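Local structure of glucoamylase (Thermoanaerobacterium thermosaccharolyticum, 1LF6) at residues 336-344 against 378-389; 40-51 against 304-314. The protein hydrolyses terminal alpha-1,4-linked glucose units from the non-reducing ends of glucan chains, releasing beta-D-glucose, as a bacterial glucoamylase of glycoside hydrolase family 15. All blocks are in the same frame, centred on the assembly; numbering follows the deposited sequence.

Interaction 1 (336-344 against 378-389); sequences GYHLVWSRD and IPQNTWISGKPY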
# COMPACT_ATOMS: atom_id res chain seq x y z
N GLY A 336 7.10 2.58 -6.78
CA GLY A 336 7.26 3.78 -5.99
C GLY A 336 6.82 3.60 -4.55
O GLY A 336 7.56 3.96 -3.63
N TYR A 337 5.63 3.06 -4.34
CA TYR A 337 5.12 2.84 -2.99
C TYR A 337 5.66 1.55 -2.37
O TYR A 337 5.31 1.21 -1.23
CB TYR A 337 3.58 2.81 -2.99
CG TYR A 337 2.95 4.17 -3.13
CD1 TYR A 337 3.02 4.88 -4.33
CD2 TYR A 337 2.30 4.78 -2.05
CE1 TYR A 337 2.47 6.16 -4.45
CE2 TYR A 337 1.74 6.05 -2.16
CZ TYR A 337 1.83 6.73 -3.37
OH TYR A 337 1.30 7.99 -3.49
N HIS A 338 6.50 0.83 -3.11
CA HIS A 338 7.08 -0.41 -2.59
C HIS A 338 8.41 -0.10 -1.92
O HIS A 338 9.30 -0.95 -1.86
CB HIS A 338 7.28 -1.43 -3.71
CG HIS A 338 6.01 -1.87 -4.36
ND1 HIS A 338 5.29 -1.06 -5.22
CD2 HIS A 338 5.31 -3.02 -4.25
CE1 HIS A 338 4.20 -1.70 -5.62
NE2 HIS A 338 4.19 -2.89 -5.04
N LEU A 339 8.53 1.12 -1.42
CA LEU A 339 9.73 1.55 -0.73
C LEU A 339 9.41 1.70 0.75
O LEU A 339 8.24 1.68 1.14
CB LEU A 339 10.22 2.88 -1.31
CG LEU A 339 10.67 2.82 -2.77
CD1 LEU A 339 10.90 4.22 -3.32
CD2 LEU A 339 11.94 1.99 -2.86
N VAL A 340 10.45 1.86 1.56
CA VAL A 340 10.27 2.01 3.00
C VAL A 340 10.54 3.44 3.41
O VAL A 340 11.62 3.97 3.17
CB VAL A 340 11.24 1.08 3.79
CG1 VAL A 340 10.98 1.20 5.29
CG2 VAL A 340 11.07 -0.37 3.34
N TRP A 341 9.53 4.07 4.00
CA TRP A 341 9.65 5.44 4.49
C TRP A 341 9.61 5.39 6.01
O TRP A 341 8.72 4.78 6.60
CB TRP A 341 8.49 6.31 4.02
CG TRP A 341 8.64 6.92 2.65
CD1 TRP A 341 9.13 8.16 2.35
CD2 TRP A 341 8.20 6.35 1.42
NE1 TRP A 341 9.02 8.40 1.00
CE2 TRP A 341 8.45 7.31 0.40
CE3 TRP A 341 7.61 5.12 1.06
CZ2 TRP A 341 8.13 7.08 -0.94
CZ3 TRP A 341 7.29 4.90 -0.28
CH2 TRP A 341 7.56 5.87 -1.26
N SER A 342 10.58 6.05 6.63
CA SER A 342 10.65 6.11 8.08
C SER A 342 9.33 6.63 8.66
O SER A 342 8.84 6.12 9.68
CB SER A 342 11.80 7.03 8.48
OG SER A 342 11.76 7.36 9.85
N ARG A 343 8.75 7.63 8.00
CA ARG A 343 7.50 8.23 8.44
C ARG A 343 6.37 7.20 8.44
O ARG A 343 5.76 6.94 9.48
CB ARG A 343 7.14 9.43 7.55
CG ARG A 343 5.76 10.04 7.81
CD ARG A 343 5.50 11.25 6.91
NE ARG A 343 5.97 11.03 5.54
CZ ARG A 343 7.10 11.53 5.05
NH1 ARG A 343 7.87 12.30 5.80
NH2 ARG A 343 7.45 11.25 3.81
N ASP A 344 6.11 6.60 7.29
CA ASP A 344 5.05 5.60 7.20
C ASP A 344 5.29 4.44 8.16
O ASP A 344 4.36 3.99 8.83
CB ASP A 344 4.93 5.09 5.76
CG ASP A 344 4.51 6.18 4.79
OD1 ASP A 344 3.55 5.98 4.02
OD2 ASP A 344 5.15 7.25 4.80
N ILE A 378 18.76 8.84 8.27
CA ILE A 378 17.65 8.23 7.55
C ILE A 378 17.46 8.88 6.18
O ILE A 378 17.09 10.05 6.09
CB ILE A 378 16.31 8.38 8.33
CG1 ILE A 378 16.40 7.64 9.68
CG2 ILE A 378 15.16 7.82 7.50
CD1 ILE A 378 16.55 6.14 9.56
N PRO A 379 17.71 8.13 5.10
CA PRO A 379 17.52 8.72 3.77
C PRO A 379 16.03 8.91 3.47
O PRO A 379 15.19 8.29 4.12
CB PRO A 379 18.20 7.71 2.84
CG PRO A 379 18.05 6.42 3.57
CD PRO A 379 18.28 6.78 5.02
N GLN A 380 15.70 9.77 2.50
CA GLN A 380 14.30 10.04 2.15
C GLN A 380 13.49 8.75 2.24
O GLN A 380 12.44 8.71 2.87
CB GLN A 380 14.19 10.63 0.74
CG GLN A 380 12.75 10.94 0.34
CD GLN A 380 12.64 11.80 -0.92
OE1 GLN A 380 11.56 12.05 -1.41
NE2 GLN A 380 13.75 12.25 -1.42
N ASN A 381 14.01 7.70 1.60
CA ASN A 381 13.38 6.39 1.63
C ASN A 381 14.43 5.37 1.20
O ASN A 381 15.49 5.73 0.70
CB ASN A 381 12.14 6.34 0.72
CG ASN A 381 12.42 6.82 -0.70
OD1 ASN A 381 11.53 7.33 -1.38
ND2 ASN A 381 13.65 6.66 -1.15
N THR A 382 14.13 4.09 1.42
CA THR A 382 15.06 3.03 1.06
C THR A 382 14.33 1.85 0.45
O THR A 382 13.11 1.71 0.62
CB THR A 382 15.79 2.49 2.30
OG1 THR A 382 14.81 2.02 3.23
CG2 THR A 382 16.64 3.56 2.96
N TRP A 383 15.07 1.01 -0.26
CA TRP A 383 14.49 -0.20 -0.83
C TRP A 383 14.33 -1.08 0.40
O TRP A 383 14.91 -0.80 1.45
CB TRP A 383 15.46 -0.87 -1.79
CG TRP A 383 15.84 -0.04 -2.95
CD1 TRP A 383 16.85 0.88 -3.01
CD2 TRP A 383 15.24 -0.06 -4.25
NE1 TRP A 383 16.91 1.43 -4.27
CE2 TRP A 383 15.93 0.87 -5.05
CE3 TRP A 383 14.17 -0.78 -4.81
CZ2 TRP A 383 15.60 1.11 -6.38
CZ3 TRP A 383 13.84 -0.54 -6.14
CH2 TRP A 383 14.55 0.40 -6.91
N ILE A 384 13.55 -2.14 0.29
CA ILE A 384 13.35 -3.02 1.43
C ILE A 384 14.68 -3.62 1.91
O ILE A 384 14.80 -4.01 3.07
CB ILE A 384 12.35 -4.15 1.10
CG1 ILE A 384 12.75 -4.86 -0.19
CG2 ILE A 384 10.96 -3.56 0.97
CD1 ILE A 384 11.79 -5.98 -0.59
N SER A 385 15.67 -3.68 1.02
CA SER A 385 16.98 -4.21 1.36
C SER A 385 17.67 -3.30 2.38
O SER A 385 18.59 -3.72 3.08
CB SER A 385 17.86 -4.30 0.11
OG SER A 385 18.15 -3.00 -0.38
N GLY A 386 17.22 -2.05 2.44
CA GLY A 386 17.81 -1.09 3.35
C GLY A 386 18.67 -0.08 2.61
O GLY A 386 19.12 0.91 3.19
N LYS A 387 18.90 -0.32 1.32
CA LYS A 387 19.71 0.59 0.52
C LYS A 387 18.95 1.89 0.24
O LYS A 387 17.76 1.87 -0.06
CB LYS A 387 20.11 -0.06 -0.81
CG LYS A 387 20.87 0.88 -1.74
CD LYS A 387 21.49 0.14 -2.92
CE LYS A 387 20.45 -0.46 -3.85
NZ LYS A 387 21.07 -1.16 -5.00
N PRO A 388 19.64 3.03 0.33
CA PRO A 388 18.96 4.30 0.07
C PRO A 388 18.48 4.44 -1.37
O PRO A 388 19.14 3.98 -2.30
CB PRO A 388 20.01 5.35 0.46
CG PRO A 388 21.31 4.63 0.24
CD PRO A 388 21.03 3.26 0.78
N TYR A 389 17.32 5.07 -1.54
CA TYR A 389 16.73 5.30 -2.85
C TYR A 389 16.81 6.79 -3.13
O TYR A 389 17.80 7.26 -3.69
CB TYR A 389 15.28 4.82 -2.87
CG TYR A 389 14.58 4.99 -4.20
CD1 TYR A 389 13.81 6.13 -4.46
CD2 TYR A 389 14.69 4.03 -5.20
CE1 TYR A 389 13.17 6.30 -5.69
CE2 TYR A 389 14.05 4.19 -6.43
CZ TYR A 389 13.30 5.33 -6.67
OH TYR A 389 12.69 5.50 -7.89
O HOH W 1 12.20 -1.90 -1.90
O HOH W 2 13.58 3.89 5.26
O HOH W 3 13.13 6.73 5.21
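In the (alpha/alpha) barrel of this family 15 glucoamylase, two loops pair beside the probable catalytic centre through a single antiparallel bridge, in which Val340 and Thr382 form a hydrogen-bonded pair. Val340 N gives a nearly straight bond to Thr382 O (2.8 Å), and Thr382 N returns one to Val340 O. Water 2 extends the link by donating to Val340 O and bonding to Thr382 OG1, which Tyr367 of helix 358-375 also holds. On the next residue pair, Asn381 lays its CB over one face of Trp341, 3.7 Å from the centroid of the five-membered ring. Its amide stands at 79° to the indole plane rather than stacking on it. NE1 of the same indole is hydrogen-bonded to OE2 of Glu438, the probable proton donor of the enzyme.

Leu339 splits its two methyls between aromatic rings. CD1 sits over a face of Tyr389, 3.8 Å from the ring centroid, while CD2 lies above Trp383, toward the rim of its ring. With CG of Tyr389 anti to the backbone N (chi1 -180°), the ring presents a face to CD1, and the two side chains cross at about a right angle. Past the bridge, Val340 CG2 meets Ile384 CG2 at 4.0 Å, and water 1 joins His338 O to Ile384 N.

At the other end, where Trp341 is the N-cap of helix 342-355, Ser342 N donates to water 3, which in turn donates to Pro379 O; alongside, Ser342 CB rests 3.6 Å from Ile378 CG2.

Interaction 2 (40-51 against 304-314); sequences VGTANNYVSKVW and ILKASEDKTNK
Lys311 drives its ammonium group into the turn between strands 39-42 and 51-55. NZ donates to Ser48 O at 2.6 Å, nearly in line with that carbonyl. It also donates to Ala43 O and to Thr42 OG1; a fourth approach, to Asn45 O, is weak. The chain beyond CG is fully extended, which lets NZ reach the middle of the turn while its methylenes slide past Trp51, CG lying 3.5 Å from CZ2. The threonine hydroxyl is held from two sides, because OG1 passes its own hydrogen to Val50 O. Its methyl, CG2, presses on Ala307 CB.

Tyr46 is gripped at its hydroxyl and on one face. OH donates to Glu309 OE1 (2.7 Å) on the syn side of the carboxylate, and Lys314 lays CE over the ring centre, 3.6 Å from the centroid, with NZ close enough for a cation-pi contact. Trp51 turns the edge of its indole to the other chain: NE1 makes a weak bond to Ala307 O and a second weak one to water 6, which donates to Glu309 O.

Further out, Lys306 NZ reaches Tyr46 OH through water 5, whose bond to the hydroxyl is weak. The Glu309 carboxylate is fixed by a salt bridge from OE2 to Arg363 of helix 358-375, and Ser48 OG is hydrogen-bonded to Asp127 O of the N-terminal domain. Lys49 NZ ties down Tyr46 O within the turn.

This contact therefore joins the beta-sandwich domain to the catalytic barrel, with the buried Lys311 ammonium bonded across the boundary. Three firm acceptors, all neutral, surround that ammonium group; their dipoles would be expected to favour the charged form.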
# COMPACT_ATOMS: atom_id res chain seq x y z
N VAL A 40 -5.85 -7.74 -0.71
CA VAL A 40 -4.43 -8.04 -0.75
C VAL A 40 -4.20 -9.17 0.24
O VAL A 40 -4.92 -9.28 1.23
CB VAL A 40 -3.57 -6.81 -0.35
CG1 VAL A 40 -3.85 -5.65 -1.29
CG2 VAL A 40 -3.85 -6.41 1.10
N GLY A 41 -3.21 -10.02 -0.02
CA GLY A 41 -2.97 -11.12 0.89
C GLY A 41 -1.64 -11.82 0.76
O GLY A 41 -0.90 -11.62 -0.19
N THR A 42 -1.36 -12.67 1.73
CA THR A 42 -0.14 -13.45 1.78
C THR A 42 -0.29 -14.35 2.99
O THR A 42 -1.07 -14.06 3.90
CB THR A 42 1.10 -12.54 1.95
OG1 THR A 42 2.29 -13.31 1.78
CG2 THR A 42 1.10 -11.89 3.33
N ALA A 43 0.44 -15.46 3.01
CA ALA A 43 0.37 -16.36 4.15
C ALA A 43 0.98 -15.63 5.33
O ALA A 43 1.93 -14.86 5.17
CB ALA A 43 1.13 -17.65 3.87
N ASN A 44 0.43 -15.87 6.52
CA ASN A 44 0.94 -15.23 7.73
C ASN A 44 2.15 -15.98 8.30
O ASN A 44 2.13 -16.45 9.44
CB ASN A 44 -0.20 -15.11 8.76
CG ASN A 44 0.27 -14.58 10.10
OD1 ASN A 44 1.16 -13.73 10.18
ND2 ASN A 44 -0.33 -15.08 11.17
N ASN A 45 3.18 -16.11 7.48
CA ASN A 45 4.43 -16.76 7.88
C ASN A 45 5.52 -16.29 6.93
O ASN A 45 5.23 -15.70 5.89
CB ASN A 45 4.31 -18.30 7.87
CG ASN A 45 4.05 -18.87 6.48
OD1 ASN A 45 2.97 -19.40 6.21
ND2 ASN A 45 5.04 -18.80 5.61
N TYR A 46 6.78 -16.56 7.28
CA TYR A 46 7.90 -16.13 6.45
C TYR A 46 8.34 -17.13 5.38
O TYR A 46 9.14 -16.80 4.50
CB TYR A 46 9.09 -15.75 7.34
CG TYR A 46 8.80 -14.55 8.22
CD1 TYR A 46 8.52 -14.71 9.58
CD2 TYR A 46 8.77 -13.27 7.68
CE1 TYR A 46 8.22 -13.60 10.38
CE2 TYR A 46 8.46 -12.16 8.47
CZ TYR A 46 8.19 -12.33 9.81
OH TYR A 46 7.89 -11.23 10.58
N VAL A 47 7.81 -18.34 5.46
CA VAL A 47 8.15 -19.39 4.50
C VAL A 47 7.55 -19.12 3.12
O VAL A 47 8.27 -19.10 2.12
CB VAL A 47 7.65 -20.77 4.99
CG1 VAL A 47 8.12 -21.86 4.03
CG2 VAL A 47 8.17 -21.04 6.40
N SER A 48 6.24 -18.92 3.07
CA SER A 48 5.55 -18.66 1.81
C SER A 48 5.78 -17.22 1.37
O SER A 48 5.07 -16.31 1.80
CB SER A 48 4.05 -18.92 1.97
OG SER A 48 3.36 -18.73 0.74
N LYS A 49 6.77 -17.02 0.51
CA LYS A 49 7.12 -15.70 0.03
C LYS A 49 6.37 -15.29 -1.24
O LYS A 49 6.98 -15.01 -2.27
CB LYS A 49 8.63 -15.60 -0.20
CG LYS A 49 9.47 -15.94 1.04
CD LYS A 49 10.91 -15.49 0.85
CE LYS A 49 11.85 -16.14 1.86
NZ LYS A 49 11.34 -16.14 3.25
N VAL A 50 5.05 -15.25 -1.15
CA VAL A 50 4.18 -14.86 -2.25
C VAL A 50 3.08 -13.93 -1.75
O VAL A 50 2.42 -14.22 -0.75
CB VAL A 50 3.50 -16.09 -2.90
CG1 VAL A 50 2.47 -15.64 -3.93
CG2 VAL A 50 4.55 -16.99 -3.55
N TRP A 51 2.88 -12.82 -2.45
CA TRP A 51 1.85 -11.84 -2.10
C TRP A 51 0.96 -11.67 -3.32
O TRP A 51 1.45 -11.73 -4.44
CB TRP A 51 2.46 -10.48 -1.78
CG TRP A 51 3.26 -10.38 -0.53
CD1 TRP A 51 2.87 -9.82 0.65
CD2 TRP A 51 4.63 -10.75 -0.37
NE1 TRP A 51 3.92 -9.81 1.54
CE2 TRP A 51 5.01 -10.38 0.94
CE3 TRP A 51 5.58 -11.37 -1.20
CZ2 TRP A 51 6.31 -10.60 1.43
CZ3 TRP A 51 6.86 -11.58 -0.71
CH2 TRP A 51 7.21 -11.20 0.60
N ILE A 304 -3.66 -6.34 6.92
CA ILE A 304 -3.06 -5.67 5.77
C ILE A 304 -1.68 -5.15 6.14
O ILE A 304 -0.72 -5.33 5.39
CB ILE A 304 -3.95 -4.50 5.27
CG1 ILE A 304 -5.21 -5.05 4.61
CG2 ILE A 304 -3.17 -3.62 4.29
CD1 ILE A 304 -6.17 -3.97 4.15
N LEU A 305 -1.56 -4.53 7.31
CA LEU A 305 -0.27 -4.01 7.76
C LEU A 305 0.69 -5.18 7.95
O LEU A 305 1.82 -5.17 7.48
CB LEU A 305 -0.42 -3.24 9.07
CG LEU A 305 -1.29 -1.98 9.01
CD1 LEU A 305 -1.29 -1.29 10.37
CD2 LEU A 305 -0.76 -1.02 7.93
N LYS A 306 0.20 -6.20 8.65
CA LYS A 306 0.99 -7.39 8.92
C LYS A 306 1.50 -8.00 7.61
O LYS A 306 2.63 -8.46 7.52
CB LYS A 306 0.14 -8.42 9.66
CG LYS A 306 0.79 -8.97 10.90
CD LYS A 306 1.99 -9.80 10.56
CE LYS A 306 2.74 -10.25 11.81
NZ LYS A 306 3.88 -11.09 11.39
N ALA A 307 0.65 -7.97 6.59
CA ALA A 307 0.98 -8.52 5.28
C ALA A 307 1.84 -7.59 4.42
O ALA A 307 2.17 -7.93 3.28
CB ALA A 307 -0.30 -8.88 4.54
N SER A 308 2.20 -6.42 4.95
CA SER A 308 3.00 -5.46 4.18
C SER A 308 4.49 -5.47 4.51
O SER A 308 5.23 -4.57 4.10
CB SER A 308 2.44 -4.05 4.38
OG SER A 308 1.12 -3.95 3.85
N GLU A 309 4.92 -6.48 5.26
CA GLU A 309 6.32 -6.62 5.63
C GLU A 309 7.02 -7.55 4.64
O GLU A 309 6.43 -8.53 4.19
CB GLU A 309 6.44 -7.20 7.04
CG GLU A 309 7.86 -7.54 7.48
CD GLU A 309 7.93 -8.23 8.83
OE1 GLU A 309 7.13 -9.17 9.06
OE2 GLU A 309 8.78 -7.86 9.66
N ASP A 310 8.27 -7.25 4.29
CA ASP A 310 8.99 -8.15 3.41
C ASP A 310 9.29 -9.36 4.29
O ASP A 310 9.41 -9.23 5.51
CB ASP A 310 10.30 -7.54 2.90
CG ASP A 310 11.02 -8.46 1.92
OD1 ASP A 310 10.40 -8.88 0.92
OD2 ASP A 310 12.21 -8.77 2.15
N LYS A 311 9.40 -10.53 3.68
CA LYS A 311 9.65 -11.73 4.46
C LYS A 311 11.13 -12.11 4.56
O LYS A 311 11.49 -13.07 5.24
CB LYS A 311 8.81 -12.89 3.92
CG LYS A 311 7.32 -12.61 4.06
CD LYS A 311 6.44 -13.72 3.51
CE LYS A 311 4.97 -13.40 3.78
NZ LYS A 311 4.03 -14.48 3.38
N THR A 312 11.98 -11.34 3.89
CA THR A 312 13.42 -11.58 3.92
C THR A 312 14.06 -10.47 4.75
O THR A 312 14.85 -10.74 5.66
CB THR A 312 14.01 -11.60 2.50
OG1 THR A 312 13.29 -12.54 1.70
CG2 THR A 312 15.48 -12.00 2.54
N ASN A 313 13.72 -9.23 4.44
CA ASN A 313 14.23 -8.08 5.19
C ASN A 313 13.13 -7.72 6.18
O ASN A 313 12.30 -6.86 5.90
CB ASN A 313 14.52 -6.90 4.26
CG ASN A 313 15.89 -6.97 3.63
OD1 ASN A 313 16.90 -6.69 4.27
ND2 ASN A 313 15.94 -7.36 2.36
N LYS A 314 13.11 -8.42 7.31
CA LYS A 314 12.09 -8.19 8.33
C LYS A 314 12.12 -6.77 8.88
O LYS A 314 13.19 -6.19 9.08
CB LYS A 314 12.24 -9.20 9.46
CG LYS A 314 12.06 -10.65 9.02
CD LYS A 314 12.18 -11.61 10.19
CE LYS A 314 12.02 -13.05 9.75
NZ LYS A 314 12.21 -14.00 10.88
O HOH W 4 2.95 -13.55 13.10
O HOH W 5 5.75 -11.98 13.01
O HOH W 6 4.24 -9.71 4.91

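How the interactions relate
Along the chain the two contacts come in series: interaction 2 brings segment 40-51 of the N-terminal beta domain against the end of helix 296-306, and interaction 1 follows within the barrel, at the start of helix 342-355, the next helix. Their centres lie about 17 Å apart, yet they touch, with Ile384 CD1 3.6 Å from Asp310 OD1 and the Ile384 carbonyl against Asn313. Helix 358-375 serves both, through Tyr367 for interaction 1 and Arg363 for interaction 2. The barrel loop 378-389, which packs on Trp341 next to the probable proton donor Glu438, thus also touches segment 304-314, the part of the barrel that meets the beta domain.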